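Local structure of aminopeptidase N family protein (Idiomarina loihiensis L2TR, 4FGM) at residues W136-G141 and H150-F155; T140-K145 and Y166-G171; Y510-S515 and L559-Q564; K519-D524 and H549-D554. The protein binds zinc and probably acts as an aminopeptidase, removing residues from the N-terminal end of peptides. One frame throughout, in Å; residues are numbered along the deposited sequence.

The four contacts form two pairs at opposite ends of the molecule. Contacts 1 and 2, their centres 5 Å apart, share Thr140 and Gly141 and lie in the N-terminal region of the M61 family. Contacts 3 and 4, with centres 12 Å apart, belong to what is probably a PDZ domain near the other terminus, where Gly513 O meets Arg552 NH2 at 3.0 Å; contact 4 is nested in the loop that contact 3 closes. Between the centres of contacts 1 and 3 lie about 57 Å. None of the four builds the zinc site of His273, His277 and Glu307, although in contact 2 the Pro167 side chain is about 12 Å from the bound maleic acid.

Contact 1 of 4, residues W136-G141 and H150-F155; sequences WKVATG and HSWGCF
The six-membered ring of Trp152 carries Val138 CG2 over one face, a CH-pi contact in which the methyl lies 3.6 Å from the ring centroid and slightly displaced toward the rim. At the His150 ring the partner is at the edge instead: Val138 O lies in the ring plane, 3.5 Å from ND1. The Phe155 ring is approached obliquely by Thr140 CG2, with CE2 nearest at 3.7 Å. The rotation of Val138 explains how one residue serves two aromatic neighbours. With CG1 anti to the backbone N (chi1 174°), CG2 falls over Trp152 while CG1 is turned toward the more distant Phe155. Beside this apolar core, Val138 N donates a hydrogen bond of 2.8 Å to His150 O, arriving well above the carbonyl plane. A water donates to Trp136 O at 2.7 Å and also joins Ser151 OG, so it links the backbone of Trp136 to the Ser151 side chain. Further out, Trp152 NE1 bonds to Pro134 O, and Ser151 O accepts from Arg144 NH2. Strand 137-140 has backbone bonds to strand 168-171, whereas strand 153-157 pairs with strand 123-127; Val138 packs between them, touching both Ile170 and Leu127.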
loop_
_atom_site.group_PDB
_atom_site.type_symbol
_atom_site.label_atom_id
_atom_site.label_comp_id
_atom_site.label_asym_id
_atom_site.label_seq_id
_atom_site.Cartn_x
_atom_site.Cartn_y
_atom_site.Cartn_z
ATOM N N TRP A 136 1.945 24.136 16.802
ATOM C CA TRP A 136 1.812 22.812 16.198
ATOM C C TRP A 136 2.488 21.712 17.004
ATOM O O TRP A 136 3.466 21.956 17.712
ATOM C CB TRP A 136 2.404 22.811 14.793
ATOM C CG TRP A 136 1.458 23.255 13.723
ATOM C CD1 TRP A 136 0.194 23.742 13.892
ATOM C CD2 TRP A 136 1.706 23.261 12.312
ATOM N NE1 TRP A 136 -0.361 24.050 12.676
ATOM C CE2 TRP A 136 0.542 23.760 11.687
ATOM C CE3 TRP A 136 2.796 22.883 11.514
ATOM C CZ2 TRP A 136 0.438 23.906 10.300
ATOM C CZ3 TRP A 136 2.693 23.024 10.128
ATOM C CH2 TRP A 136 1.516 23.527 9.538
ATOM N N LYS A 137 1.962 20.495 16.892
ATOM C CA LYS A 137 2.535 19.347 17.584
ATOM C C LYS A 137 3.357 18.520 16.612
ATOM O O LYS A 137 3.247 18.680 15.391
ATOM C CB LYS A 137 1.447 18.476 18.202
ATOM C CG LYS A 137 0.673 19.147 19.321
ATOM C CD LYS A 137 -0.234 18.142 20.010
ATOM C CE LYS A 137 -1.424 18.830 20.658
ATOM N NZ LYS A 137 -1.001 19.965 21.529
ATOM N N VAL A 138 4.172 17.630 17.165
ATOM C CA VAL A 138 5.049 16.778 16.379
ATOM C C VAL A 138 4.839 15.318 16.746
ATOM O O VAL A 138 4.634 14.986 17.916
ATOM C CB VAL A 138 6.537 17.144 16.640
ATOM C CG1 VAL A 138 7.460 16.167 15.932
ATOM C CG2 VAL A 138 6.803 18.553 16.181
ATOM N N ALA A 139 4.895 14.449 15.742
ATOM C CA ALA A 139 4.732 13.018 15.956
ATOM C C ALA A 139 5.665 12.288 14.997
ATOM O O ALA A 139 5.757 12.628 13.814
ATOM C CB ALA A 139 3.277 12.602 15.711
ATOM N N THR A 140 6.364 11.290 15.521
ATOM C CA THR A 140 7.303 10.505 14.734
ATOM C C THR A 140 7.849 9.373 15.589
ATOM O O THR A 140 7.752 9.402 16.815
ATOM C CB THR A 140 8.499 11.353 14.269
ATOM O OG1 THR A 140 9.415 10.522 13.546
ATOM C CG2 THR A 140 9.231 11.961 15.478
ATOM N N GLY A 141 8.429 8.377 14.939
ATOM C CA GLY A 141 8.995 7.270 15.678
ATOM C C GLY A 141 10.497 7.429 15.828
ATOM O O GLY A 141 11.155 6.606 16.463
ATOM N N HIS A 150 5.812 15.600 22.312
ATOM C CA HIS A 150 5.052 15.780 21.080
ATOM C C HIS A 150 5.300 17.181 20.544
ATOM O O HIS A 150 4.437 17.793 19.912
ATOM C CB HIS A 150 3.556 15.589 21.339
ATOM C CG HIS A 150 3.171 14.167 21.590
ATOM N ND1 HIS A 150 3.420 13.162 20.681
ATOM C CD2 HIS A 150 2.575 13.580 22.655
ATOM C CE1 HIS A 150 2.995 12.012 21.177
ATOM N NE2 HIS A 150 2.480 12.239 22.372
ATOM N N SER A 151 6.489 17.699 20.801
ATOM C CA SER A 151 6.804 19.035 20.347
ATOM C C SER A 151 8.139 19.074 19.626
ATOM O O SER A 151 8.689 18.033 19.259
ATOM C CB SER A 151 6.811 19.996 21.537
ATOM O OG SER A 151 6.675 21.334 21.091
ATOM N N TRP A 152 8.647 20.282 19.424
ATOM C CA TRP A 152 9.911 20.493 18.730
ATOM C C TRP A 152 11.109 19.909 19.481
ATOM O O TRP A 152 11.031 19.654 20.683
ATOM C CB TRP A 152 10.077 21.992 18.480
ATOM C CG TRP A 152 8.798 22.556 17.949
ATOM C CD1 TRP A 152 7.894 23.324 18.628
ATOM C CD2 TRP A 152 8.187 22.237 16.689
ATOM N NE1 TRP A 152 6.754 23.492 17.873
ATOM C CE2 TRP A 152 6.907 22.834 16.682
ATOM C CE3 TRP A 152 8.598 21.501 15.571
ATOM C CZ2 TRP A 152 6.028 22.711 15.596
ATOM C CZ3 TRP A 152 7.727 21.380 14.490
ATOM C CH2 TRP A 152 6.455 21.983 14.513
ATOM N N GLY A 153 12.207 19.673 18.767
ATOM C CA GLY A 153 13.384 19.117 19.412
ATOM C C GLY A 153 14.403 18.442 18.509
ATOM O O GLY A 153 14.402 18.624 17.294
ATOM N N CYS A 154 15.275 17.650 19.121
ATOM C CA CYS A 154 16.335 16.950 18.410
ATOM C C CYS A 154 16.128 15.445 18.415
ATOM O O CYS A 154 15.726 14.863 19.422
ATOM C CB CYS A 154 17.685 17.286 19.043
ATOM S SG CYS A 154 18.150 19.025 18.880
ATOM N N PHE A 155 16.413 14.820 17.279
ATOM C CA PHE A 155 16.242 13.388 17.139
ATOM C C PHE A 155 17.518 12.769 16.592
ATOM O O PHE A 155 18.312 13.445 15.933
ATOM C CB PHE A 155 15.064 13.091 16.193
ATOM C CG PHE A 155 13.770 13.749 16.608
ATOM C CD1 PHE A 155 13.523 15.085 16.303
ATOM C CD2 PHE A 155 12.811 13.037 17.322
ATOM C CE1 PHE A 155 12.345 15.705 16.714
ATOM C CE2 PHE A 155 11.633 13.641 17.739
ATOM C CZ PHE A 155 11.392 14.981 17.428
HETATM O O HOH W 1 4.250 22.061 20.274
#

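Contact 2 of 4, residues T140-K145 and Y166-G171; sequences TGMPRK and YPFLIG
Hydrogen bonding across this contact centres on Thr140 OG1, which donates to Pro167 O at 3.0 Å and accepts from Met142 N at 3.1 Å. The second bond is almost straight (176°), whereas the hydroxyl reaches Pro167 O from above the carbonyl plane. Pro167 O also receives a water at 2.7 Å, and that water accepts from Gly141 N, giving the turn a second link to the same carbonyl.

The CH-pi contacts fall on two rings. Thr140 CB stands over the Phe168 face, 3.8 Å from the centroid, and OG1 lies above the ring centre; the chi1 of 178°, which puts OG1 trans to the threonine N, lets the hydroxyl share that face with CB and with CG2, which sits over the CE2 side at 3.5 Å from Phe168 CE2. Over one face of the Tyr166 ring, Met142 CA lies 3.6 Å from the centroid and is joined by Pro143 CD.

Met-aromatic packing supplies the third kind. Met142, present as selenomethionine, has its SE in the plane of the Phe168 ring, at the edge, and meets Tyr166 obliquely at longer range. Its chain runs extended and then bends at chi3 (-74°), which carries CE back to Tyr166 CB at 3.3 Å, a tight approach, and to Phe168 CE1 at 3.6 Å. Phe168 is further packed by Phe106, nearly parallel to it, and by Phe155, edge-to-face.

The bond from Met142 N back to Thr140 OG1 defines an ST turn following strand 137-140; the same hydroxyl ties it to Pro167, just before strand 168-171, in the M61 N-terminal region.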
loop_
_atom_site.group_PDB
_atom_site.type_symbol
_atom_site.label_atom_id
_atom_site.label_comp_id
_atom_site.label_asym_id
_atom_site.label_seq_id
_atom_site.Cartn_x
_atom_site.Cartn_y
_atom_site.Cartn_z
ATOM N N THR A 140 6.364 11.290 15.521
ATOM C CA THR A 140 7.303 10.505 14.734
ATOM C C THR A 140 7.849 9.373 15.589
ATOM O O THR A 140 7.752 9.402 16.815
ATOM C CB THR A 140 8.499 11.353 14.269
ATOM O OG1 THR A 140 9.415 10.522 13.546
ATOM C CG2 THR A 140 9.231 11.961 15.478
ATOM N N GLY A 141 8.429 8.377 14.939
ATOM C CA GLY A 141 8.995 7.270 15.678
ATOM C C GLY A 141 10.497 7.429 15.828
ATOM O O GLY A 141 11.155 6.606 16.463
HETATM N N MSE A 142 11.053 8.482 15.236
HETATM C CA MSE A 142 12.495 8.697 15.341
HETATM C C MSE A 142 12.868 8.973 16.797
HETATM O O MSE A 142 12.261 9.819 17.445
HETATM C CB MSE A 142 12.930 9.870 14.475
HETATM C CG MSE A 142 14.427 9.907 14.213
HETATM SE SE MSE A 142 14.952 11.345 13.016
HETATM C CE MSE A 142 14.297 10.606 11.341
ATOM N N PRO A 143 13.867 8.246 17.330
ATOM C CA PRO A 143 14.318 8.415 18.723
ATOM C C PRO A 143 14.522 9.883 19.074
ATOM O O PRO A 143 15.248 10.606 18.380
ATOM C CB PRO A 143 15.624 7.624 18.764
ATOM C CG PRO A 143 15.363 6.511 17.763
ATOM C CD PRO A 143 14.700 7.256 16.619
ATOM N N ARG A 144 13.878 10.324 20.148
ATOM C CA ARG A 144 13.989 11.710 20.566
ATOM C C ARG A 144 15.144 11.935 21.538
ATOM O O ARG A 144 15.319 11.179 22.492
ATOM C CB ARG A 144 12.676 12.170 21.213
ATOM C CG ARG A 144 12.710 13.603 21.715
ATOM C CD ARG A 144 11.409 13.984 22.382
ATOM N NE ARG A 144 10.309 14.184 21.441
ATOM C CZ ARG A 144 10.135 15.280 20.706
ATOM N NH1 ARG A 144 11.001 16.287 20.787
ATOM N NH2 ARG A 144 9.067 15.395 19.926
ATOM N N LYS A 145 15.924 12.984 21.284
ATOM C CA LYS A 145 17.049 13.341 22.141
ATOM C C LYS A 145 16.715 14.537 23.036
ATOM O O LYS A 145 17.252 14.649 24.136
ATOM C CB LYS A 145 18.285 13.666 21.298
ATOM C CG LYS A 145 18.737 12.535 20.388
ATOM C CD LYS A 145 19.011 11.246 21.157
ATOM C CE LYS A 145 20.205 11.380 22.083
ATOM N NZ LYS A 145 20.530 10.082 22.743
ATOM N N TYR A 166 11.882 7.206 9.143
ATOM C CA TYR A 166 11.072 7.798 10.200
ATOM C C TYR A 166 10.329 8.994 9.626
ATOM O O TYR A 166 10.889 10.079 9.524
ATOM C CB TYR A 166 11.935 8.284 11.385
ATOM C CG TYR A 166 12.688 7.211 12.130
ATOM C CD1 TYR A 166 14.078 7.162 12.094
ATOM C CD2 TYR A 166 12.010 6.251 12.884
ATOM C CE1 TYR A 166 14.783 6.183 12.791
ATOM C CE2 TYR A 166 12.697 5.269 13.589
ATOM C CZ TYR A 166 14.088 5.237 13.539
ATOM O OH TYR A 166 14.783 4.269 14.238
ATOM N N PRO A 167 9.071 8.807 9.205
ATOM C CA PRO A 167 8.358 9.971 8.661
ATOM C C PRO A 167 7.941 10.894 9.800
ATOM O O PRO A 167 7.910 10.473 10.952
ATOM C CB PRO A 167 7.162 9.346 7.940
ATOM C CG PRO A 167 6.925 8.057 8.714
ATOM C CD PRO A 167 8.343 7.555 8.918
ATOM N N PHE A 168 7.639 12.146 9.475
ATOM C CA PHE A 168 7.219 13.135 10.471
ATOM C C PHE A 168 5.866 13.737 10.090
ATOM O O PHE A 168 5.590 13.988 8.911
ATOM C CB PHE A 168 8.235 14.290 10.579
ATOM C CG PHE A 168 9.429 13.998 11.448
ATOM C CD1 PHE A 168 10.414 13.103 11.035
ATOM C CD2 PHE A 168 9.579 14.639 12.678
ATOM C CE1 PHE A 168 11.543 12.860 11.826
ATOM C CE2 PHE A 168 10.702 14.403 13.479
ATOM C CZ PHE A 168 11.684 13.508 13.055
ATOM N N LEU A 169 5.032 13.975 11.095
ATOM C CA LEU A 169 3.717 14.576 10.901
ATOM C C LEU A 169 3.588 15.715 11.915
ATOM O O LEU A 169 3.784 15.517 13.117
ATOM C CB LEU A 169 2.611 13.536 11.130
ATOM C CG LEU A 169 1.163 14.029 11.019
ATOM C CD1 LEU A 169 0.957 14.704 9.666
ATOM C CD2 LEU A 169 0.194 12.857 11.181
ATOM N N ILE A 170 3.275 16.910 11.430
ATOM C CA ILE A 170 3.129 18.053 12.310
ATOM C C ILE A 170 1.816 18.789 12.061
ATOM O O ILE A 170 1.276 18.747 10.964
ATOM C CB ILE A 170 4.318 19.039 12.140
ATOM C CG1 ILE A 170 4.437 19.491 10.685
ATOM C CG2 ILE A 170 5.610 18.363 12.559
ATOM C CD1 ILE A 170 5.589 20.457 10.434
ATOM N N GLY A 171 1.299 19.459 13.086
ATOM C CA GLY A 171 0.057 20.190 12.929
ATOM C C GLY A 171 -0.768 20.169 14.197
ATOM O O GLY A 171 -0.240 19.936 15.282
HETATM O O HOH W 2 8.253 8.065 12.129
#

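Contact 3 of 4, residues Y510-S515 and L559-Q564; sequences YHAGLS and LELTWQ
Leu559 lies along the end of the helix that stops at Ala512, and each of its side-chain carbons has a neighbour there. CB is 3.7 Å from Ala512 O. CG, turned away from the leucine's own carbonyl carbon (chi1 -51°), stays beside that same oxygen. Beyond the fork both methyls remain next to Ala512 O, CD2 at 3.5 Å, and CD1, which extends the chain, in addition reaches Leu514 CD2 at 3.6 Å. The leucine thus spans the step from the helix end to the loop after it.

Ala512 itself points into the strand. Its CB meets Glu560 O at 3.3 Å and Leu561 CB at 3.7 Å, and the backbones are close here, with Ala512 CA 4.8 Å from Leu561 CA. Ala512 O has a polar partner too: a water donates to it at 2.7 Å and accepts, over a longer 3.3 Å, from Glu560 N. Farther along, the side chains of His511 and Gln564 cross at about a right angle, with ring and amide planes 51° apart. The amide nitrogen of Gln564 is held by Asp506 O, and His511 NE2 bonds weakly to Asp506 OD1, so both polar ends converge on that one residue.

The chain turns at Gly513, whose positive phi (95°) ends helix 508-512 in a Schellman motif. A short helix that ends at the alanine of an Ala-Gly-Leu sequence, packed on an antiparallel sheet, is a familiar feature of PDZ domains, to which this region probably belongs.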
loop_
_atom_site.group_PDB
_atom_site.type_symbol
_atom_site.label_atom_id
_atom_site.label_comp_id
_atom_site.label_asym_id
_atom_site.label_seq_id
_atom_site.Cartn_x
_atom_site.Cartn_y
_atom_site.Cartn_z
ATOM N N TYR A 510 -15.262 -4.292 -26.245
ATOM C CA TYR A 510 -14.111 -4.529 -27.088
ATOM C C TYR A 510 -14.463 -4.750 -28.556
ATOM O O TYR A 510 -13.837 -4.178 -29.451
ATOM C CB TYR A 510 -13.350 -5.726 -26.533
ATOM C CG TYR A 510 -12.301 -6.261 -27.456
ATOM C CD1 TYR A 510 -12.600 -7.266 -28.371
ATOM C CD2 TYR A 510 -11.004 -5.768 -27.416
ATOM C CE1 TYR A 510 -11.624 -7.769 -29.220
ATOM C CE2 TYR A 510 -10.024 -6.258 -28.259
ATOM C CZ TYR A 510 -10.338 -7.264 -29.159
ATOM O OH TYR A 510 -9.363 -7.787 -29.975
ATOM N N HIS A 511 -15.470 -5.575 -28.809
ATOM C CA HIS A 511 -15.861 -5.867 -30.185
ATOM C C HIS A 511 -16.541 -4.721 -30.890
ATOM O O HIS A 511 -16.504 -4.631 -32.116
ATOM C CB HIS A 511 -16.750 -7.101 -30.214
ATOM C CG HIS A 511 -15.987 -8.368 -30.026
ATOM N ND1 HIS A 511 -15.161 -8.884 -31.000
ATOM C CD2 HIS A 511 -15.852 -9.175 -28.947
ATOM C CE1 HIS A 511 -14.548 -9.954 -30.528
ATOM N NE2 HIS A 511 -14.949 -10.152 -29.284
ATOM N N ALA A 512 -17.158 -3.842 -30.110
ATOM C CA ALA A 512 -17.847 -2.696 -30.668
ATOM C C ALA A 512 -16.851 -1.599 -31.035
ATOM O O ALA A 512 -17.156 -0.715 -31.825
ATOM C CB ALA A 512 -18.868 -2.181 -29.664
ATOM N N GLY A 513 -15.654 -1.669 -30.458
ATOM C CA GLY A 513 -14.641 -0.674 -30.745
ATOM C C GLY A 513 -14.579 0.463 -29.743
ATOM O O GLY A 513 -14.138 1.555 -30.086
ATOM N N LEU A 514 -15.039 0.229 -28.519
ATOM C CA LEU A 514 -14.986 1.256 -27.479
ATOM C C LEU A 514 -13.632 1.149 -26.790
ATOM O O LEU A 514 -13.046 0.067 -26.726
ATOM C CB LEU A 514 -16.097 1.036 -26.444
ATOM C CG LEU A 514 -17.521 1.396 -26.856
ATOM C CD1 LEU A 514 -18.504 0.752 -25.891
ATOM C CD2 LEU A 514 -17.673 2.912 -26.879
ATOM N N SER A 515 -13.145 2.258 -26.249
ATOM C CA SER A 515 -11.852 2.249 -25.583
ATOM C C SER A 515 -11.859 3.077 -24.325
ATOM O O SER A 515 -12.696 3.969 -24.163
ATOM C CB SER A 515 -10.772 2.798 -26.519
ATOM O OG SER A 515 -10.676 2.026 -27.702
ATOM N N LEU A 559 -21.282 3.365 -33.014
ATOM C CA LEU A 559 -20.861 1.973 -33.000
ATOM C C LEU A 559 -22.002 0.973 -32.844
ATOM O O LEU A 559 -23.083 1.296 -32.349
ATOM C CB LEU A 559 -19.867 1.763 -31.851
ATOM C CG LEU A 559 -18.682 2.734 -31.777
ATOM C CD1 LEU A 559 -17.908 2.537 -30.483
ATOM C CD2 LEU A 559 -17.779 2.506 -32.971
ATOM N N GLU A 560 -21.742 -0.255 -33.277
ATOM C CA GLU A 560 -22.710 -1.331 -33.148
ATOM C C GLU A 560 -22.161 -2.295 -32.096
ATOM O O GLU A 560 -21.000 -2.706 -32.157
ATOM C CB GLU A 560 -22.911 -2.063 -34.483
ATOM C CG GLU A 560 -23.608 -3.416 -34.323
ATOM C CD GLU A 560 -24.001 -4.064 -35.647
ATOM O OE1 GLU A 560 -24.916 -3.542 -36.320
ATOM O OE2 GLU A 560 -23.397 -5.099 -36.009
ATOM N N LEU A 561 -22.989 -2.641 -31.121
ATOM C CA LEU A 561 -22.559 -3.557 -30.076
ATOM C C LEU A 561 -23.524 -4.730 -29.886
ATOM O O LEU A 561 -24.750 -4.562 -29.854
ATOM C CB LEU A 561 -22.380 -2.788 -28.756
ATOM C CG LEU A 561 -21.972 -3.560 -27.500
ATOM C CD1 LEU A 561 -21.355 -2.595 -26.505
ATOM C CD2 LEU A 561 -23.183 -4.271 -26.888
ATOM N N THR A 562 -22.964 -5.927 -29.776
ATOM C CA THR A 562 -23.780 -7.113 -29.564
ATOM C C THR A 562 -23.423 -7.665 -28.197
ATOM O O THR A 562 -22.279 -8.037 -27.952
ATOM C CB THR A 562 -23.522 -8.187 -30.636
ATOM O OG1 THR A 562 -23.794 -7.638 -31.933
ATOM C CG2 THR A 562 -24.440 -9.388 -30.403
ATOM N N TRP A 563 -24.410 -7.702 -27.308
ATOM C CA TRP A 563 -24.198 -8.180 -25.947
ATOM C C TRP A 563 -23.793 -9.636 -25.916
ATOM O O TRP A 563 -24.519 -10.497 -26.410
ATOM C CB TRP A 563 -25.466 -7.999 -25.113
ATOM C CG TRP A 563 -25.935 -6.588 -25.051
ATOM C CD1 TRP A 563 -26.999 -6.047 -25.711
ATOM C CD2 TRP A 563 -25.346 -5.525 -24.290
ATOM N NE1 TRP A 563 -27.115 -4.711 -25.403
ATOM C CE2 TRP A 563 -26.114 -4.366 -24.534
ATOM C CE3 TRP A 563 -24.247 -5.441 -23.423
ATOM C CZ2 TRP A 563 -25.811 -3.131 -23.947
ATOM C CZ3 TRP A 563 -23.946 -4.217 -22.840
ATOM C CH2 TRP A 563 -24.728 -3.078 -23.103
ATOM N N GLN A 564 -22.633 -9.909 -25.331
ATOM C CA GLN A 564 -22.141 -11.276 -25.224
ATOM C C GLN A 564 -22.711 -11.918 -23.975
ATOM O O GLN A 564 -23.416 -11.278 -23.195
ATOM C CB GLN A 564 -20.613 -11.310 -25.103
ATOM C CG GLN A 564 -19.831 -10.959 -26.344
ATOM C CD GLN A 564 -18.326 -11.020 -26.095
ATOM O OE1 GLN A 564 -17.876 -11.220 -24.962
ATOM N NE2 GLN A 564 -17.545 -10.840 -27.150
HETATM O O HOH W 3 -18.678 -1.270 -33.952
#

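Contact 4 of 4, residues K519-D524 and H549-D554; sequences KIIAID and HAFRRD
Ile521 and Ala522 both face His549 across the antiparallel strands 519-523 and 545-552, a classic beta bulge in the sheet of what is probably a PDZ domain. The two backbone nitrogens share one acceptor: His549 O takes Ile521 N at 2.7 Å and Ala522 N at 3.2 Å, both donors lying in the carbonyl plane. Ile521 adopts the nearly helical angles (phi -105°, psi -30°) that insert the extra residue. The bond from His549 N to Ala522 O, 3.0 Å, completes the bulge. Toward Phe551 follows an antiparallel hydrogen-bonded pair, Lys519 N to Phe551 O and Phe551 N to Lys519 O, each 2.9 Å.

Side chains follow this register. Ile521 CG2 and Ala522 CB both rest near His549 CB, at 3.9 Å and 4.1 Å, and Ile521 CD1 comes to the edge of the Phe551 ring. On the face opposite Ala522 and His549, Ile520 packs on Ala550.

The next shell fixes the strands from outside. Backbone bonds tie Ile520 to Leu498 and Ala550 to Met557, so each strand has a second neighbour, and Lys519 NZ bonds to Gln496 O. At the far end, Arg552 NH2 forms a salt bridge with OD2 of Asp518.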
loop_
_atom_site.group_PDB
_atom_site.type_symbol
_atom_site.label_atom_id
_atom_site.label_comp_id
_atom_site.label_asym_id
_atom_site.label_seq_id
_atom_site.Cartn_x
_atom_site.Cartn_y
_atom_site.Cartn_z
ATOM N N LYS A 519 -16.364 8.360 -24.006
ATOM C CA LYS A 519 -17.513 8.676 -23.168
ATOM C C LYS A 519 -18.786 8.261 -23.885
ATOM O O LYS A 519 -19.165 8.857 -24.890
ATOM C CB LYS A 519 -17.587 10.165 -22.819
ATOM C CG LYS A 519 -18.849 10.498 -22.020
ATOM C CD LYS A 519 -18.605 11.485 -20.890
ATOM C CE LYS A 519 -18.414 12.897 -21.402
ATOM N NZ LYS A 519 -19.602 13.363 -22.179
ATOM N N ILE A 520 -19.426 7.216 -23.374
ATOM C CA ILE A 520 -20.660 6.728 -23.953
ATOM C C ILE A 520 -21.727 7.768 -23.658
ATOM O O ILE A 520 -21.952 8.148 -22.512
ATOM C CB ILE A 520 -21.056 5.366 -23.355
ATOM C CG1 ILE A 520 -19.981 4.325 -23.691
ATOM C CG2 ILE A 520 -22.389 4.913 -23.931
ATOM C CD1 ILE A 520 -20.163 2.998 -22.994
ATOM N N ILE A 521 -22.375 8.228 -24.718
ATOM C CA ILE A 521 -23.389 9.261 -24.630
ATOM C C ILE A 521 -24.814 8.720 -24.792
ATOM O O ILE A 521 -25.760 9.254 -24.223
ATOM C CB ILE A 521 -23.045 10.362 -25.674
ATOM C CG1 ILE A 521 -22.954 11.698 -24.956
ATOM C CG2 ILE A 521 -23.993 10.342 -26.858
ATOM C CD1 ILE A 521 -21.845 11.724 -23.928
ATOM N N ALA A 522 -24.963 7.650 -25.561
ATOM C CA ALA A 522 -26.278 7.045 -25.747
ATOM C C ALA A 522 -26.155 5.553 -26.023
ATOM O O ALA A 522 -25.154 5.090 -26.564
ATOM C CB ALA A 522 -27.021 7.724 -26.897
ATOM N N ILE A 523 -27.178 4.809 -25.619
ATOM C CA ILE A 523 -27.241 3.372 -25.842
ATOM C C ILE A 523 -28.613 3.138 -26.470
ATOM O O ILE A 523 -29.632 3.533 -25.904
ATOM C CB ILE A 523 -27.131 2.587 -24.514
ATOM C CG1 ILE A 523 -25.747 2.810 -23.891
ATOM C CG2 ILE A 523 -27.357 1.094 -24.765
ATOM C CD1 ILE A 523 -25.680 2.441 -22.427
ATOM N N ASP A 524 -28.635 2.517 -27.646
ATOM C CA ASP A 524 -29.886 2.253 -28.353
ATOM C C ASP A 524 -30.651 3.572 -28.579
ATOM O O ASP A 524 -31.882 3.609 -28.541
ATOM C CB ASP A 524 -30.753 1.277 -27.547
ATOM C CG ASP A 524 -31.708 0.489 -28.421
ATOM O OD1 ASP A 524 -31.745 0.745 -29.647
ATOM O OD2 ASP A 524 -32.417 -0.392 -27.885
ATOM N N HIS A 549 -23.472 5.363 -29.059
ATOM C CA HIS A 549 -22.934 6.635 -29.510
ATOM C C HIS A 549 -21.962 7.057 -28.423
ATOM O O HIS A 549 -22.341 7.166 -27.251
ATOM C CB HIS A 549 -24.026 7.692 -29.669
ATOM C CG HIS A 549 -24.896 7.487 -30.867
ATOM N ND1 HIS A 549 -26.087 6.795 -30.814
ATOM C CD2 HIS A 549 -24.751 7.882 -32.155
ATOM C CE1 HIS A 549 -26.637 6.775 -32.014
ATOM N NE2 HIS A 549 -25.846 7.427 -32.846
ATOM N N ALA A 550 -20.712 7.286 -28.797
ATOM C CA ALA A 550 -19.730 7.661 -27.807
ATOM C C ALA A 550 -18.690 8.565 -28.398
ATOM O O ALA A 550 -18.387 8.517 -29.586
ATOM C CB ALA A 550 -19.078 6.420 -27.237
ATOM N N PHE A 551 -18.145 9.403 -27.542
ATOM C CA PHE A 551 -17.113 10.332 -27.959
ATOM C C PHE A 551 -15.716 9.817 -27.697
ATOM O O PHE A 551 -15.451 9.287 -26.580
ATOM C CB PHE A 551 -17.219 11.642 -27.196
ATOM C CG PHE A 551 -18.228 12.581 -27.735
ATOM C CD1 PHE A 551 -18.014 13.194 -28.965
ATOM C CD2 PHE A 551 -19.384 12.875 -27.012
ATOM C CE1 PHE A 551 -18.939 14.090 -29.476
ATOM C CE2 PHE A 551 -20.318 13.766 -27.511
ATOM C CZ PHE A 551 -20.097 14.380 -28.742
ATOM N N ARG A 552 -14.835 9.893 -28.702
ATOM C CA ARG A 552 -13.443 9.509 -28.456
ATOM C C ARG A 552 -12.874 10.935 -28.645
ATOM O O ARG A 552 -12.932 11.518 -29.760
ATOM C CB ARG A 552 -12.863 8.551 -29.503
ATOM C CG ARG A 552 -11.336 8.437 -29.299
ATOM C CD ARG A 552 -10.824 7.119 -29.854
ATOM N NE ARG A 552 -11.580 6.004 -29.278
ATOM C CZ ARG A 552 -11.732 4.829 -29.888
ATOM N NH1 ARG A 552 -11.172 4.613 -31.093
ATOM N NH2 ARG A 552 -12.472 3.880 -29.325
ATOM N N ARG A 553 -12.317 11.499 -27.569
ATOM C CA ARG A 553 -11.822 12.887 -27.590
ATOM C C ARG A 553 -13.077 13.682 -27.988
ATOM O O ARG A 553 -14.120 13.551 -27.326
ATOM C CB ARG A 553 -10.715 13.114 -28.620
ATOM C CG ARG A 553 -9.482 12.332 -28.238
ATOM C CD ARG A 553 -8.379 12.630 -29.228
ATOM N NE ARG A 553 -8.726 12.140 -30.569
ATOM C CZ ARG A 553 -8.475 10.903 -31.008
ATOM N NH1 ARG A 553 -7.867 9.999 -30.210
ATOM N NH2 ARG A 553 -8.805 10.572 -32.255
ATOM N N ASP A 554 -13.016 14.504 -29.035
ATOM C CA ASP A 554 -14.199 15.271 -29.410
ATOM C C ASP A 554 -14.870 14.717 -30.663
ATOM O O ASP A 554 -15.645 15.412 -31.311
ATOM C CB ASP A 554 -13.833 16.739 -29.618
ATOM C CG ASP A 554 -13.126 16.994 -30.937
ATOM O OD1 ASP A 554 -12.221 16.228 -31.322
ATOM O OD2 ASP A 554 -13.476 17.990 -31.585
#